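Local structure of ubiquitin-conjugating enzyme E2, putative (Trypanosoma cruzi, 4DS2) at residues N69-S74 against R130-Y135. The protein probably works as a ubiquitin-conjugating (E2) enzyme, carrying activated ubiquitin as a thioester for transfer to target proteins. Numbering follows the deposited sequence.
Sequences NTYQLS and RVFSQY
In both Y71 and F132 the first torsion sets CG opposite the carbonyl carbon and beside the backbone N (chi1 -70° and -72°), which sends the two aromatic rings into the space between strand 70-76 and the end of helix 120-132. They meet there as a tilted edge-to-face pair, the edge of F132 directed at the face of Y71, with centroids 4.7 Å apart and planes inclined at 57°. The leading atom is F132 CZ, which stands 3.5 Å above the plane of the Y71 ring, over its centre, and comes within 3.6 Å of Y71 CG. F132 CE1 reaches the far half of the same ring, 3.9 Å from Y71 CE2. The backbones stay well separated, with Y71 CA and F132 CA 10.8 Å apart; between these two segments the rings alone span the gap. Around them, F132 also meets the ring of Y64 and touches A58 and F90, while Y71 is held in the sheet by backbone bonding to V56. This is where the antiparallel sheet of the UBC fold packs against the C-terminal end of helix 120-132. No hydrogen bond joins the two segments. The contact therefore probably rests on dispersion, with a small electrostatic share from ring C-H groups over the pi face, and the one polar side-chain atom of the pair, Y71 OH, hydrogen-bonds to the backbone O of Y64.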
loop_
_atom_site.group_PDB
_atom_site.type_symbol
_atom_site.label_atom_id
_atom_site.label_comp_id
_atom_site.label_asym_id
_atom_site.label_seq_id
_atom_site.Cartn_x
_atom_site.Cartn_y
_atom_site.Cartn_z
ATOM N N ASN A 69 -8.883 9.267 8.100
ATOM C CA ASN A 69 -9.739 8.191 7.573
ATOM C C ASN A 69 -8.950 6.903 7.517
ATOM O O ASN A 69 -7.720 6.932 7.383
ATOM C CB ASN A 69 -10.245 8.470 6.154
ATOM C CG ASN A 69 -11.063 9.717 6.057
ATOM O OD1 ASN A 69 -11.734 10.116 7.013
ATOM N ND2 ASN A 69 -11.037 10.337 4.881
ATOM N N THR A 70 -9.679 5.788 7.579
ATOM C CA THR A 70 -9.103 4.445 7.464
ATOM C C THR A 70 -9.066 4.035 6.001
ATOM O O THR A 70 -9.999 4.340 5.240
ATOM C CB THR A 70 -9.908 3.405 8.278
ATOM O OG1 THR A 70 -9.442 3.413 9.629
ATOM C CG2 THR A 70 -9.736 1.995 7.740
ATOM N N TYR A 71 -7.970 3.376 5.614
ATOM C CA TYR A 71 -7.810 2.808 4.284
ATOM C C TYR A 71 -7.612 1.317 4.437
ATOM O O TYR A 71 -6.769 0.876 5.212
ATOM C CB TYR A 71 -6.594 3.392 3.568
ATOM C CG TYR A 71 -6.751 4.829 3.155
ATOM C CD1 TYR A 71 -6.495 5.857 4.050
ATOM C CD2 TYR A 71 -7.145 5.166 1.864
ATOM C CE1 TYR A 71 -6.638 7.180 3.679
ATOM C CE2 TYR A 71 -7.282 6.488 1.478
ATOM C CZ TYR A 71 -7.020 7.493 2.391
ATOM O OH TYR A 71 -7.168 8.804 2.010
ATOM N N GLN A 72 -8.377 0.547 3.681
ATOM C CA GLN A 72 -8.259 -0.876 3.713
ATOM C C GLN A 72 -7.538 -1.410 2.500
ATOM O O GLN A 72 -7.839 -1.017 1.361
ATOM C CB GLN A 72 -9.643 -1.502 3.762
ATOM C CG GLN A 72 -10.125 -1.710 5.180
ATOM C CD GLN A 72 -11.590 -1.892 5.231
ATOM O OE1 GLN A 72 -12.361 -0.953 5.017
ATOM N NE2 GLN A 72 -11.998 -3.107 5.508
ATOM N N LEU A 73 -6.618 -2.349 2.753
ATOM C CA LEU A 73 -5.827 -2.975 1.690
ATOM C C LEU A 73 -5.885 -4.471 1.759
ATOM O O LEU A 73 -6.287 -5.024 2.780
ATOM C CB LEU A 73 -4.384 -2.547 1.803
ATOM C CG LEU A 73 -4.172 -1.053 1.657
ATOM C CD1 LEU A 73 -3.494 -0.507 2.903
ATOM C CD2 LEU A 73 -3.412 -0.745 0.383
ATOM N N SER A 74 -5.509 -5.105 0.639
ATOM C CA SER A 74 -5.300 -6.556 0.514
ATOM C C SER A 74 -3.901 -6.786 0.021
ATOM O O SER A 74 -3.506 -6.229 -1.007
ATOM C CB SER A 74 -6.218 -7.199 -0.538
ATOM O OG SER A 74 -7.565 -7.143 -0.142
ATOM N N ARG A 130 4.651 5.547 -1.299
ATOM C CA ARG A 130 4.643 5.942 -2.697
ATOM C C ARG A 130 3.338 6.633 -3.057
ATOM O O ARG A 130 3.328 7.666 -3.692
ATOM C CB ARG A 130 4.903 4.714 -3.577
ATOM C CG ARG A 130 4.741 4.931 -5.049
ATOM C CD ARG A 130 5.663 5.981 -5.577
ATOM N NE ARG A 130 5.462 6.100 -7.010
ATOM C CZ ARG A 130 5.935 7.096 -7.757
ATOM N NH1 ARG A 130 6.643 8.079 -7.203
ATOM N NH2 ARG A 130 5.705 7.107 -9.068
ATOM N N VAL A 131 2.230 6.045 -2.630
ATOM C CA VAL A 131 0.910 6.536 -3.014
ATOM C C VAL A 131 0.422 7.739 -2.190
ATOM O O VAL A 131 -0.102 8.727 -2.741
ATOM C CB VAL A 131 -0.080 5.388 -2.952
ATOM C CG1 VAL A 131 -1.515 5.887 -3.167
ATOM C CG2 VAL A 131 0.330 4.365 -4.014
ATOM N N PHE A 132 0.619 7.670 -0.875
ATOM C CA PHE A 132 0.153 8.723 0.021
ATOM C C PHE A 132 1.094 9.935 0.101
ATOM O O PHE A 132 0.654 11.061 0.416
ATOM C CB PHE A 132 -0.037 8.131 1.430
ATOM C CG PHE A 132 -1.217 7.204 1.569
ATOM C CD1 PHE A 132 -2.354 7.327 0.754
ATOM C CD2 PHE A 132 -1.222 6.245 2.569
ATOM C CE1 PHE A 132 -3.439 6.505 0.915
ATOM C CE2 PHE A 132 -2.320 5.421 2.742
ATOM C CZ PHE A 132 -3.429 5.556 1.913
ATOM N N SER A 133 2.389 9.683 -0.136
ATOM C CA SER A 133 3.441 10.663 0.132
ATOM C C SER A 133 4.347 11.022 -1.028
ATOM O O SER A 133 4.727 12.172 -1.129
ATOM C CB SER A 133 4.259 10.230 1.331
ATOM O OG SER A 133 3.546 10.595 2.492
ATOM N N GLN A 134 4.693 10.084 -1.907
ATOM C CA GLN A 134 5.609 10.420 -2.982
ATOM C C GLN A 134 4.919 10.432 -4.325
ATOM O O GLN A 134 5.550 10.222 -5.346
ATOM C CB GLN A 134 6.806 9.467 -3.025
ATOM C CG GLN A 134 7.567 9.291 -1.704
ATOM C CD GLN A 134 8.220 10.573 -1.137
ATOM O OE1 GLN A 134 8.379 11.583 -1.834
ATOM N NE2 GLN A 134 8.643 10.507 0.136
ATOM N N TYR A 135 3.643 10.736 -4.349
ATOM C CA TYR A 135 2.887 10.651 -5.594
ATOM C C TYR A 135 3.250 11.700 -6.638
ATOM O O TYR A 135 3.144 11.402 -7.857
ATOM C CB TYR A 135 1.375 10.713 -5.341
ATOM C CG TYR A 135 0.937 11.901 -4.520
ATOM C CD1 TYR A 135 0.995 11.853 -3.120
ATOM C CD2 TYR A 135 0.489 13.062 -5.127
ATOM C CE1 TYR A 135 0.613 12.931 -2.352
ATOM C CE2 TYR A 135 0.093 14.156 -4.364
ATOM C CZ TYR A 135 0.146 14.084 -2.973
ATOM O OH TYR A 135 -0.261 15.145 -2.193
#